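Local coordinates for putative p22 protein (Leishmania major, PDB 1YQF) that is of uncertain function but belongs to the MAM33 family of mitochondrial glycoproteins and resembles human p32, so it is probably a trimeric mitochondrial matrix protein, at residues A108-S111 / E116-L119; H92-Y97 / E177-Y182; E74-R79 / E167-D172; N120-Y125 / D157-V162; Q104-D109 / M163-K168. One frame throughout, in Å; residues are numbered along the deposited sequence.

Interaction 1 of 5, residues A108-S111 / E116-L119; sequences ADLS and ELVL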
# COMPACT_ATOMS: atom_id res chain seq x y z
N ALA A 108 16.34 10.10 3.95
CA ALA A 108 16.52 10.33 2.52
C ALA A 108 16.23 9.04 1.78
O ALA A 108 16.84 8.01 2.06
CB ALA A 108 17.92 10.81 2.22
N ASP A 109 15.29 9.08 0.84
CA ASP A 109 14.99 7.93 -0.00
C ASP A 109 15.75 8.06 -1.30
O ASP A 109 15.61 9.04 -2.01
CB ASP A 109 13.49 7.86 -0.31
CG ASP A 109 12.64 7.74 0.93
OD1 ASP A 109 13.14 8.00 2.04
OD2 ASP A 109 11.44 7.40 0.87
N LEU A 110 16.55 7.05 -1.63
CA LEU A 110 17.28 7.05 -2.89
C LEU A 110 17.10 5.72 -3.60
O LEU A 110 16.82 4.70 -2.98
CB LEU A 110 18.77 7.32 -2.67
CG LEU A 110 19.13 8.53 -1.81
CD1 LEU A 110 19.22 8.13 -0.36
CD2 LEU A 110 20.43 9.16 -2.27
N SER A 111 17.26 5.76 -4.91
CA SER A 111 17.26 4.55 -5.72
C SER A 111 18.62 4.41 -6.39
O SER A 111 19.28 5.41 -6.68
CB SER A 111 16.13 4.60 -6.76
OG SER A 111 16.12 5.83 -7.45
N GLU A 116 24.39 4.62 -10.09
CA GLU A 116 24.25 6.04 -9.78
C GLU A 116 23.18 6.20 -8.70
O GLU A 116 22.14 5.56 -8.74
CB GLU A 116 23.84 6.82 -11.04
CG GLU A 116 23.96 8.33 -10.91
CD GLU A 116 23.45 9.06 -12.15
OE1 GLU A 116 22.22 9.11 -12.35
OE2 GLU A 116 24.29 9.58 -12.92
N LEU A 117 23.46 7.08 -7.74
CA LEU A 117 22.51 7.36 -6.67
C LEU A 117 21.57 8.47 -7.11
O LEU A 117 22.02 9.52 -7.55
CB LEU A 117 23.25 7.76 -5.39
CG LEU A 117 23.22 6.76 -4.24
CD1 LEU A 117 23.70 5.37 -4.67
CD2 LEU A 117 24.09 7.28 -3.10
N VAL A 118 20.27 8.21 -7.00
CA VAL A 118 19.25 9.20 -7.33
C VAL A 118 18.40 9.47 -6.09
O VAL A 118 17.91 8.56 -5.44
CB VAL A 118 18.35 8.74 -8.49
CG1 VAL A 118 17.31 9.81 -8.82
CG2 VAL A 118 19.19 8.44 -9.73
N LEU A 119 18.26 10.75 -5.77
CA LEU A 119 17.54 11.21 -4.59
C LEU A 119 16.08 11.42 -4.93
O LEU A 119 15.75 12.16 -5.86
CB LEU A 119 18.17 12.51 -4.13
CG LEU A 119 17.73 13.14 -2.81
CD1 LEU A 119 17.89 12.18 -1.64
CD2 LEU A 119 18.57 14.39 -2.62

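Interaction 2 of 5, residues H92-Y97 / E177-Y182; sequences HNIFVY and EFVVLY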
# COMPACT_ATOMS: atom_id res chain seq x y z
N HIS A 92 16.81 -0.62 -6.99
CA HIS A 92 17.15 -0.97 -5.62
C HIS A 92 16.97 0.27 -4.75
O HIS A 92 17.70 1.24 -4.90
CB HIS A 92 18.60 -1.45 -5.54
CG HIS A 92 18.83 -2.79 -6.15
ND1 HIS A 92 18.70 -3.96 -5.44
CD2 HIS A 92 19.18 -3.16 -7.41
CE1 HIS A 92 18.95 -4.99 -6.23
NE2 HIS A 92 19.25 -4.53 -7.43
N ASN A 93 15.99 0.23 -3.85
CA ASN A 93 15.69 1.37 -3.00
C ASN A 93 16.40 1.27 -1.65
O ASN A 93 16.51 0.19 -1.07
CB ASN A 93 14.18 1.49 -2.80
CG ASN A 93 13.45 1.86 -4.09
OD1 ASN A 93 13.93 2.68 -4.87
ND2 ASN A 93 12.29 1.25 -4.30
N ILE A 94 16.89 2.41 -1.17
CA ILE A 94 17.49 2.50 0.16
C ILE A 94 16.91 3.67 0.94
O ILE A 94 16.51 4.68 0.36
CB ILE A 94 19.04 2.61 0.10
CG1 ILE A 94 19.48 3.90 -0.61
CG2 ILE A 94 19.63 1.40 -0.61
CD1 ILE A 94 20.99 4.12 -0.60
N PHE A 95 16.89 3.52 2.25
CA PHE A 95 16.39 4.56 3.14
C PHE A 95 17.53 4.94 4.08
O PHE A 95 17.99 4.12 4.86
CB PHE A 95 15.16 4.04 3.89
CG PHE A 95 14.07 3.62 2.97
CD1 PHE A 95 14.03 2.33 2.46
CD2 PHE A 95 13.11 4.53 2.55
CE1 PHE A 95 13.04 1.94 1.57
CE2 PHE A 95 12.12 4.15 1.66
CZ PHE A 95 12.08 2.85 1.17
N VAL A 96 17.99 6.17 3.95
CA VAL A 96 19.12 6.68 4.73
C VAL A 96 18.59 7.50 5.90
O VAL A 96 17.87 8.46 5.70
CB VAL A 96 20.04 7.56 3.87
CG1 VAL A 96 21.25 8.02 4.67
CG2 VAL A 96 20.49 6.82 2.62
N TYR A 97 18.96 7.12 7.12
CA TYR A 97 18.55 7.84 8.31
C TYR A 97 19.76 8.51 8.96
O TYR A 97 20.80 7.90 9.15
CB TYR A 97 17.87 6.90 9.31
CG TYR A 97 16.69 6.15 8.73
CD1 TYR A 97 16.88 4.95 8.04
CD2 TYR A 97 15.40 6.64 8.86
CE1 TYR A 97 15.80 4.26 7.49
CE2 TYR A 97 14.31 5.95 8.32
CZ TYR A 97 14.52 4.76 7.64
OH TYR A 97 13.46 4.07 7.11
N GLU A 177 26.76 0.11 -4.86
CA GLU A 177 27.29 -1.10 -5.48
C GLU A 177 27.32 -2.24 -4.47
O GLU A 177 27.07 -3.39 -4.82
CB GLU A 177 28.70 -0.85 -6.04
CG GLU A 177 29.35 -2.07 -6.69
CD GLU A 177 30.71 -1.74 -7.28
OE1 GLU A 177 30.76 -1.19 -8.40
OE2 GLU A 177 31.74 -2.04 -6.62
N PHE A 178 27.62 -1.92 -3.21
CA PHE A 178 27.57 -2.92 -2.14
C PHE A 178 26.16 -3.49 -2.02
O PHE A 178 25.98 -4.70 -2.08
CB PHE A 178 27.98 -2.32 -0.80
CG PHE A 178 27.69 -3.22 0.37
CD1 PHE A 178 28.51 -4.31 0.64
CD2 PHE A 178 26.58 -3.01 1.17
CE1 PHE A 178 28.24 -5.15 1.71
CE2 PHE A 178 26.30 -3.85 2.24
CZ PHE A 178 27.13 -4.92 2.51
N VAL A 179 25.18 -2.61 -1.86
CA VAL A 179 23.78 -3.02 -1.70
C VAL A 179 23.34 -3.91 -2.85
O VAL A 179 22.73 -4.95 -2.62
CB VAL A 179 22.83 -1.80 -1.60
CG1 VAL A 179 21.36 -2.25 -1.61
CG2 VAL A 179 23.12 -1.00 -0.34
N VAL A 180 23.64 -3.50 -4.08
CA VAL A 180 23.29 -4.27 -5.27
C VAL A 180 23.93 -5.66 -5.22
O VAL A 180 23.26 -6.66 -5.44
CB VAL A 180 23.73 -3.56 -6.58
CG1 VAL A 180 23.44 -4.43 -7.80
CG2 VAL A 180 23.02 -2.23 -6.73
N LEU A 181 25.22 -5.69 -4.91
CA LEU A 181 25.99 -6.93 -4.84
C LEU A 181 25.54 -7.83 -3.69
O LEU A 181 25.53 -9.05 -3.82
CB LEU A 181 27.49 -6.63 -4.69
CG LEU A 181 28.25 -6.16 -5.93
CD1 LEU A 181 29.70 -5.86 -5.56
CD2 LEU A 181 28.19 -7.18 -7.07
N TYR A 182 25.18 -7.21 -2.57
CA TYR A 182 24.74 -7.95 -1.39
C TYR A 182 23.36 -8.53 -1.63
O TYR A 182 23.05 -9.62 -1.16
CB TYR A 182 24.73 -7.05 -0.16
CG TYR A 182 24.61 -7.81 1.14
CD1 TYR A 182 25.74 -8.26 1.81
CD2 TYR A 182 23.36 -8.09 1.69
CE1 TYR A 182 25.63 -8.97 3.00
CE2 TYR A 182 23.24 -8.80 2.88
CZ TYR A 182 24.38 -9.24 3.53
OH TYR A 182 24.28 -9.94 4.70

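Interaction 3 of 5, residues E74-R79 / E167-D172; sequences EDLVVR and EKRGVD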
# COMPACT_ATOMS: atom_id res chain seq x y z
N GLU A 74 26.71 11.85 14.76
CA GLU A 74 25.46 11.44 14.13
C GLU A 74 25.38 9.92 14.03
O GLU A 74 26.37 9.26 13.77
CB GLU A 74 25.37 12.03 12.71
CG GLU A 74 25.41 13.55 12.64
CD GLU A 74 25.64 14.07 11.24
OE1 GLU A 74 25.76 13.24 10.30
OE2 GLU A 74 25.70 15.30 11.06
N ASP A 75 24.18 9.37 14.24
CA ASP A 75 23.94 7.95 14.03
C ASP A 75 23.36 7.73 12.64
O ASP A 75 22.23 8.13 12.36
CB ASP A 75 22.97 7.41 15.09
CG ASP A 75 23.55 7.46 16.49
OD1 ASP A 75 24.78 7.55 16.71
OD2 ASP A 75 22.76 7.40 17.46
N LEU A 76 24.14 7.12 11.75
CA LEU A 76 23.71 6.86 10.38
C LEU A 76 23.18 5.44 10.23
O LEU A 76 23.73 4.50 10.80
CB LEU A 76 24.86 7.09 9.39
CG LEU A 76 25.61 8.42 9.49
CD1 LEU A 76 26.77 8.44 8.51
CD2 LEU A 76 24.68 9.60 9.23
N VAL A 77 22.11 5.30 9.46
CA VAL A 77 21.55 3.99 9.13
C VAL A 77 21.13 3.98 7.67
O VAL A 77 20.38 4.84 7.24
CB VAL A 77 20.34 3.64 10.01
CG1 VAL A 77 19.74 2.29 9.61
CG2 VAL A 77 20.72 3.61 11.49
N VAL A 78 21.64 3.02 6.90
CA VAL A 78 21.21 2.81 5.52
C VAL A 78 20.47 1.49 5.48
O VAL A 78 21.06 0.43 5.66
CB VAL A 78 22.40 2.78 4.55
CG1 VAL A 78 21.91 2.56 3.12
CG2 VAL A 78 23.19 4.08 4.64
N ARG A 79 19.16 1.56 5.24
CA ARG A 79 18.29 0.39 5.29
C ARG A 79 17.86 -0.04 3.90
O ARG A 79 17.51 0.79 3.07
CB ARG A 79 17.07 0.71 6.15
CG ARG A 79 16.02 -0.38 6.19
CD ARG A 79 14.96 -0.14 7.24
NE ARG A 79 15.50 -0.16 8.59
CZ ARG A 79 14.87 0.31 9.67
NH1 ARG A 79 13.67 0.83 9.56
NH2 ARG A 79 15.45 0.24 10.86
N GLU A 167 27.18 12.25 0.44
CA GLU A 167 28.43 11.66 -0.04
C GLU A 167 29.55 11.70 1.00
O GLU A 167 30.30 10.73 1.14
CB GLU A 167 28.89 12.37 -1.32
CG GLU A 167 30.14 11.79 -1.96
CD GLU A 167 30.50 12.47 -3.26
OE1 GLU A 167 29.67 12.43 -4.20
OE2 GLU A 167 31.60 13.04 -3.35
N LYS A 168 29.67 12.83 1.70
CA LYS A 168 30.67 13.00 2.76
C LYS A 168 30.53 11.92 3.83
O LYS A 168 31.51 11.49 4.42
CB LYS A 168 30.55 14.38 3.42
CG LYS A 168 31.00 15.56 2.54
CD LYS A 168 30.93 16.88 3.32
CE LYS A 168 31.22 18.08 2.42
NZ LYS A 168 31.09 19.38 3.14
N ARG A 169 29.29 11.50 4.07
CA ARG A 169 28.97 10.50 5.10
C ARG A 169 29.03 9.03 4.63
O ARG A 169 28.53 8.15 5.32
CB ARG A 169 27.57 10.79 5.65
CG ARG A 169 27.56 12.01 6.52
CD ARG A 169 26.18 12.59 6.76
NE ARG A 169 26.25 13.77 7.62
CZ ARG A 169 26.78 14.94 7.27
NH1 ARG A 169 27.29 15.13 6.05
NH2 ARG A 169 26.80 15.93 8.14
N GLY A 170 29.64 8.78 3.48
CA GLY A 170 29.76 7.42 2.97
C GLY A 170 28.58 6.93 2.15
O GLY A 170 28.59 5.79 1.68
N VAL A 171 27.56 7.77 2.00
CA VAL A 171 26.40 7.45 1.17
C VAL A 171 26.70 7.89 -0.25
O VAL A 171 26.37 9.01 -0.66
CB VAL A 171 25.12 8.13 1.70
CG1 VAL A 171 23.90 7.71 0.88
CG2 VAL A 171 24.91 7.79 3.17
N ASP A 172 27.34 7.00 -1.01
CA ASP A 172 27.85 7.31 -2.34
C ASP A 172 27.63 6.13 -3.30
O ASP A 172 26.81 5.26 -3.02
CB ASP A 172 29.34 7.69 -2.25
CG ASP A 172 30.16 6.67 -1.48
OD1 ASP A 172 29.82 5.47 -1.52
OD2 ASP A 172 31.16 6.99 -0.80

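Interaction 4 of 5, residues N120-Y125 / D157-V162; sequences NNIRFY and DLLNCV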
# COMPACT_ATOMS: atom_id res chain seq x y z
N ASN A 120 15.20 10.78 -4.17
CA ASN A 120 13.76 10.83 -4.44
C ASN A 120 12.91 11.51 -3.37
O ASN A 120 11.80 11.95 -3.67
CB ASN A 120 13.24 9.41 -4.70
CG ASN A 120 13.73 8.84 -6.02
OD1 ASN A 120 13.69 9.52 -7.05
ND2 ASN A 120 14.20 7.61 -5.99
N ASN A 121 13.40 11.59 -2.14
CA ASN A 121 12.65 12.25 -1.07
C ASN A 121 13.51 12.55 0.14
O ASN A 121 14.40 11.79 0.48
CB ASN A 121 11.46 11.38 -0.63
CG ASN A 121 10.41 12.18 0.12
OD1 ASN A 121 9.56 12.84 -0.49
ND2 ASN A 121 10.46 12.14 1.45
N ILE A 122 13.23 13.68 0.79
CA ILE A 122 13.90 14.09 2.03
C ILE A 122 12.85 14.60 3.00
O ILE A 122 12.07 15.49 2.66
CB ILE A 122 14.91 15.22 1.77
CG1 ILE A 122 15.91 14.83 0.69
CG2 ILE A 122 15.63 15.58 3.08
CD1 ILE A 122 16.76 15.98 0.25
N ARG A 123 12.84 14.05 4.20
CA ARG A 123 11.87 14.43 5.22
C ARG A 123 12.50 14.31 6.61
O ARG A 123 13.53 13.67 6.76
CB ARG A 123 10.66 13.51 5.12
CG ARG A 123 10.97 12.06 5.48
CD ARG A 123 9.82 11.14 5.26
NE ARG A 123 8.72 11.48 6.15
CZ ARG A 123 7.56 10.82 6.20
NH1 ARG A 123 7.34 9.78 5.41
NH2 ARG A 123 6.63 11.21 7.05
N PHE A 124 11.87 14.92 7.61
CA PHE A 124 12.40 14.92 8.97
C PHE A 124 11.37 14.43 9.98
O PHE A 124 10.17 14.51 9.75
CB PHE A 124 12.85 16.32 9.36
CG PHE A 124 14.00 16.83 8.56
CD1 PHE A 124 15.30 16.43 8.86
CD2 PHE A 124 13.80 17.72 7.52
CE1 PHE A 124 16.37 16.91 8.13
CE2 PHE A 124 14.87 18.20 6.79
CZ PHE A 124 16.15 17.80 7.09
N TYR A 125 11.87 13.93 11.11
CA TYR A 125 11.06 13.47 12.24
C TYR A 125 11.67 13.98 13.54
O TYR A 125 12.89 14.07 13.66
CB TYR A 125 11.01 11.94 12.31
CG TYR A 125 10.56 11.22 11.06
CD1 TYR A 125 9.21 10.93 10.85
CD2 TYR A 125 11.48 10.79 10.11
CE1 TYR A 125 8.80 10.25 9.71
CE2 TYR A 125 11.08 10.10 8.98
CZ TYR A 125 9.74 9.83 8.78
OH TYR A 125 9.35 9.15 7.65
N ASP A 157 20.95 23.92 -6.91
CA ASP A 157 21.97 24.26 -5.90
C ASP A 157 21.75 23.48 -4.61
O ASP A 157 22.67 22.83 -4.11
CB ASP A 157 21.95 25.76 -5.59
CG ASP A 157 22.04 26.63 -6.84
OD1 ASP A 157 22.80 26.29 -7.76
OD2 ASP A 157 21.37 27.69 -6.97
N LEU A 158 20.53 23.55 -4.09
CA LEU A 158 20.18 22.89 -2.84
C LEU A 158 20.31 21.38 -2.94
O LEU A 158 20.90 20.74 -2.07
CB LEU A 158 18.74 23.26 -2.44
CG LEU A 158 18.36 23.18 -0.96
CD1 LEU A 158 16.89 23.50 -0.82
CD2 LEU A 158 18.65 21.82 -0.35
N LEU A 159 19.76 20.81 -4.01
CA LEU A 159 19.71 19.35 -4.15
C LEU A 159 21.09 18.77 -4.38
O LEU A 159 21.40 17.68 -3.91
CB LEU A 159 18.76 18.95 -5.29
CG LEU A 159 18.10 17.57 -5.14
CD1 LEU A 159 17.28 17.48 -3.86
CD2 LEU A 159 17.24 17.28 -6.34
N ASN A 160 21.93 19.51 -5.11
CA ASN A 160 23.31 19.11 -5.33
C ASN A 160 24.12 19.15 -4.04
O ASN A 160 24.99 18.32 -3.83
CB ASN A 160 23.95 19.99 -6.40
CG ASN A 160 25.26 19.44 -6.91
OD1 ASN A 160 25.36 18.25 -7.23
ND2 ASN A 160 26.28 20.30 -6.99
N CYS A 161 23.82 20.11 -3.17
CA CYS A 161 24.48 20.22 -1.87
C CYS A 161 24.04 19.11 -0.91
O CYS A 161 24.81 18.70 -0.04
CB CYS A 161 24.22 21.60 -1.25
SG CYS A 161 25.21 22.94 -1.97
N VAL A 162 22.81 18.61 -1.08
CA VAL A 162 22.33 17.49 -0.26
C VAL A 162 23.06 16.21 -0.67
O VAL A 162 23.44 15.42 0.18
CB VAL A 162 20.82 17.25 -0.42
CG1 VAL A 162 20.40 16.00 0.34
CG2 VAL A 162 20.03 18.45 0.07

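Interaction 5 of 5, residues Q104-D109 / M163-K168; sequences QTMQAD and MTYLEK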
# COMPACT_ATOMS: atom_id res chain seq x y z
N GLN A 104 16.27 14.13 16.63
CA GLN A 104 15.77 14.60 15.34
C GLN A 104 16.45 13.83 14.20
O GLN A 104 17.66 13.68 14.20
CB GLN A 104 16.01 16.11 15.18
CG GLN A 104 14.86 16.86 14.50
CD GLN A 104 15.11 18.36 14.38
OE1 GLN A 104 14.27 19.09 13.84
NE2 GLN A 104 16.25 18.83 14.87
N THR A 105 15.65 13.36 13.24
CA THR A 105 16.14 12.42 12.22
C THR A 105 15.74 12.79 10.79
O THR A 105 14.56 12.98 10.50
CB THR A 105 15.61 10.99 12.51
OG1 THR A 105 16.19 10.50 13.73
CG2 THR A 105 16.07 10.01 11.44
N MET A 106 16.72 12.85 9.90
CA MET A 106 16.47 13.02 8.48
C MET A 106 16.35 11.65 7.83
O MET A 106 17.13 10.75 8.12
CB MET A 106 17.63 13.76 7.81
CG MET A 106 17.39 14.03 6.31
SD MET A 106 18.89 14.42 5.42
CE MET A 106 19.15 16.09 5.93
N GLN A 107 15.38 11.52 6.93
CA GLN A 107 15.24 10.32 6.11
C GLN A 107 15.38 10.71 4.65
O GLN A 107 14.63 11.56 4.16
CB GLN A 107 13.87 9.68 6.35
CG GLN A 107 13.66 8.37 5.59
CD GLN A 107 12.22 7.88 5.63
OE1 GLN A 107 11.60 7.84 6.69
NE2 GLN A 107 11.69 7.52 4.47
N ALA A 108 16.34 10.10 3.95
CA ALA A 108 16.52 10.33 2.52
C ALA A 108 16.23 9.04 1.78
O ALA A 108 16.84 8.01 2.06
CB ALA A 108 17.92 10.81 2.22
N ASP A 109 15.29 9.08 0.84
CA ASP A 109 14.99 7.93 -0.00
C ASP A 109 15.75 8.06 -1.30
O ASP A 109 15.61 9.04 -2.01
CB ASP A 109 13.49 7.86 -0.31
CG ASP A 109 12.64 7.74 0.93
OD1 ASP A 109 13.14 8.00 2.04
OD2 ASP A 109 11.44 7.40 0.87
N MET A 163 23.22 16.02 -1.97
CA MET A 163 23.94 14.87 -2.51
C MET A 163 25.38 14.82 -2.02
O MET A 163 25.90 13.75 -1.73
CB MET A 163 23.93 14.91 -4.04
CG MET A 163 22.59 14.59 -4.67
SD MET A 163 21.88 13.08 -4.00
CE MET A 163 23.10 11.84 -4.53
N THR A 164 26.00 15.99 -1.95
CA THR A 164 27.37 16.12 -1.47
C THR A 164 27.41 15.82 0.02
O THR A 164 28.28 15.11 0.50
CB THR A 164 27.89 17.54 -1.72
OG1 THR A 164 28.03 17.76 -3.13
CG2 THR A 164 29.31 17.73 -1.17
N TYR A 165 26.46 16.39 0.74
CA TYR A 165 26.31 16.18 2.18
C TYR A 165 26.19 14.69 2.49
O TYR A 165 26.80 14.19 3.43
CB TYR A 165 25.10 16.97 2.67
CG TYR A 165 24.57 16.61 4.03
CD1 TYR A 165 23.62 15.60 4.19
CD2 TYR A 165 24.98 17.30 5.16
CE1 TYR A 165 23.11 15.28 5.43
CE2 TYR A 165 24.48 16.99 6.41
CZ TYR A 165 23.54 15.97 6.54
OH TYR A 165 23.04 15.66 7.78
N LEU A 166 25.40 13.97 1.69
CA LEU A 166 25.24 12.54 1.86
C LEU A 166 26.53 11.80 1.51
O LEU A 166 26.93 10.87 2.21
CB LEU A 166 24.08 12.02 1.00
CG LEU A 166 22.66 12.30 1.51
CD1 LEU A 166 21.64 11.98 0.43
CD2 LEU A 166 22.37 11.51 2.77
N GLU A 167 27.18 12.25 0.44
CA GLU A 167 28.43 11.66 -0.04
C GLU A 167 29.55 11.70 1.00
O GLU A 167 30.30 10.73 1.14
CB GLU A 167 28.89 12.37 -1.32
CG GLU A 167 30.14 11.79 -1.96
CD GLU A 167 30.50 12.47 -3.26
OE1 GLU A 167 29.67 12.43 -4.20
OE2 GLU A 167 31.60 13.04 -3.35
N LYS A 168 29.67 12.83 1.70
CA LYS A 168 30.67 13.00 2.76
C LYS A 168 30.53 11.92 3.83
O LYS A 168 31.51 11.49 4.42
CB LYS A 168 30.55 14.38 3.42
CG LYS A 168 31.00 15.56 2.54
CD LYS A 168 30.93 16.88 3.32
CE LYS A 168 31.22 18.08 2.42
NZ LYS A 168 31.09 19.38 3.14

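Interaction 1 of 5, residues A108-S111 / E116-L119
The side chains of L110 and L119 lie on the same face of the sheet and meet at an oblique angle. L110 CG is 3.9 Å from L119 CD1. The same CD1 methyl also reaches A108, with A108 CB to L119 CD1 at 4.1 Å, so it touches two neighbours of the partner strand on that face. On the other flank of L110, its CD2 meets L117 CG at 4.2 Å. L110 and L119 form a non-hydrogen-bonded antiparallel pair, and their CA atoms are 4.5 Å apart. The strands belong to the beta hairpin 105-113/116-125, whose second strand is the last in the antiparallel sheet of this MAM33-family fold. Helix 156-168 packs on this leucine face, with L166 on L110 and V162 on L119. S111 and V118 make the next pair, which is hydrogen-bonded. S111 N donates to V118 O at 2.9 Å, and V118 N donates to S111 O at 3.0 Å. Their side chains are on the other face. S111 OG sits between its own backbone N and carbonyl carbon (chi1 48°), which places it beside V118 CB at 3.8 Å. The polar bonds of this hydroxyl go to N120 and E113.

Interaction 2 of 5, residues H92-Y97 / E177-Y182
H92 and V180 meet where the imidazole of H92 lies against a methyl of the long C-terminal helix. The CB of H92 points toward that helix but touches nothing of it. CG stands anti to the carbonyl carbon (chi1 -72°), and the ring is turned nearly perpendicular to the CA-CB-CG plane (chi2 -88°). The ring meets the methyl along its CG-CD2 side. H92 CG is 4.3 Å from V180 CG2, and H92 CD2 is the nearest atom, 4.0 Å from V180 CG2. Further round, H92 NE2 is 4.5 Å from V180 CG2, and ND1 lies farther off. The methyl thus sits over one face of the imidazole, toward CD2, and the two side chains cross at about a right angle.

Two residues along the strand, I94 repeats the contact one helix position earlier. Its CG2 meets V179 CG1 at 4.2 Å, and the two branched side chains cross obliquely. CG1 of I94 takes the crowded position between the backbone N and the carbonyl carbon, which leaves CG2 as the branch that touches the helix. Y80 of the adjacent strand 74-81 packs on both I94 and V179. F178 and Y182 carry the helix contact further, onto Y80 and V56. This is plain helix-on-sheet packing, in which helix 173-202 lies against the antiparallel sheet of the MAM33-family fold.

Interaction 3 of 5, residues E74-R79 / E167-D172
Strand 74-79 faces the end of helix 156-168 and the turn after it, with L76 CA 8.3 Å from R169 CA and V78 CA 8.2 Å from V171 CA. The main link is a salt bridge between E74 and R169. R169 approaches side-on and uses two nitrogens. R169 NE donates to E74 OE1 at 2.8 Å, and R169 NH2 donates to E74 OE2 at 3.2 Å. Both oxygens use their syn lone pairs. The carboxylate and guanidinium planes are nearly coplanar, 20° apart. The second bond is close to straight, with 174° at the hydrogen. An extended run from CG to NE carries the arginine head out to the strand.

The helix ends here in a Schellman motif. G170 is the C-prime residue, with positive phi. V171 N bonds to L166 O, and G170 N bonds to E167 O at 3.1 Å. The motif brings R169 and V171 round to face the six-stranded antiparallel sheet. L76 lies under the arginine stem at about a right angle, and its CD1 is 3.8 Å from R169 CB. Further along, V78 CG2 touches V171 CG2 at 4.3 Å. All five touching residues are buried, and both carboxylate oxygens of E74 have an arginine nitrogen as partner. The guanidinium is also fixed by Y165, through a cation-pi contact and a bond from NH1 to the Y165 carbonyl. S23 of the second subunit accepts a further bond from NH2.

Interaction 4 of 5, residues N120-Y125 / D157-V162
I122 sets its CG1 anti to its carbonyl carbon (chi1 -55°) and continues extended to CD1 (chi2 170°), which sends this methyl straight at V162. V162 points its CB toward the strand, and with CG1 anti to its backbone N (chi1 175°) CG1 is the nearer methyl. The two side chains therefore meet tip to tip. I122 CD1 is 3.6 Å from V162 CG1 and 4.1 Å from V162 CG2. The same CD1 also reaches L159, one helix turn earlier, with I122 CD1 to L159 CD1 at 4.4 Å. A single isoleucine methyl thus makes every close approach between the two segments. The backbones stay well apart, with I122 CA 9.4 Å from V162 CA.

The arrangement is helix-on-sheet packing at one margin of the fold. Strand 116-125 is outermost in the antiparallel sheet of this chain, and helix 156-168 packs against the side of it that carries I122. Just before I122, N120 and N121 both face D109 in a classic beta bulge. L119, two residues before N121, packs on the same L159 and V162. The second subunit closes over this margin: NE1 of W194 of that subunit donates a hydrogen bond to the backbone carbonyl of I122, M198 of the second subunit packs on the I122 side chain, and the F124 ring meets F201 and W194 of the same neighbouring chain.

Interaction 5 of 5, residues Q104-D109 / M163-K168
M106 and A108 are the residues of strand 105-109 that touch helix 163-168, in the helix-on-sheet layer of this MAM33-family fold. The strand alternates, so these two point toward the helix while T105 and Q107 face the other side of the sheet. T105 starts the strand, and its hydroxyl bonds to T99 of the adjacent strand.

M106 follows. Its CG is anti to the backbone N, and the chain then bends at the sulfur (chi3 -77°), which turns the terminal methyl toward Y165. M106 CE is 4.1 Å from Y165 CE1. The sulfur SD of M106 lies 5.5 Å from the centroid of the Y165 ring, at an oblique position 62° off the ring normal. This is a Met-aromatic contact. The two side chains come from opposite directions, and Y165 extends with CG anti to its backbone N. The second subunit adds two residues here, with L27 of that subunit packing on Y165 and F201 of that subunit on M106.

Q107 turns its amide to the far side, where its OE1 bonds to the Y125 hydroxyl. A108 comes next and makes the smaller apolar contact, with A108 CB to L166 CD1 at 4.3 Å. D109 ends the segment. Its OD1 accepts a bond from Q107 NE2 at 2.9 Å, nearly straight at 170°, through the syn lone pair and close to the amide plane of Q107.

How the interactions relate
From the N terminus, strand 74-79 opens interaction 3 and strand 92-97 opens interaction 2. Interaction 3 closes first, at 167-172, and interaction 2 closes at 177-182, so these two loops cross. Interactions 1 and 5 both start on strand 105-113. Interaction 1 closes almost at once as a hairpin, before interaction 4 opens on the same last strand. Interaction 4 lies within the span of interaction 5. All three lie within the span of interaction 2, and interactions 1 and 4 within that of interaction 3; interactions 3 and 5 end on the same stretch. Interactions 3, 4 and 5 tie helix 156-168 and the turn after it to three strands. Interaction 2 adds helix 173-202.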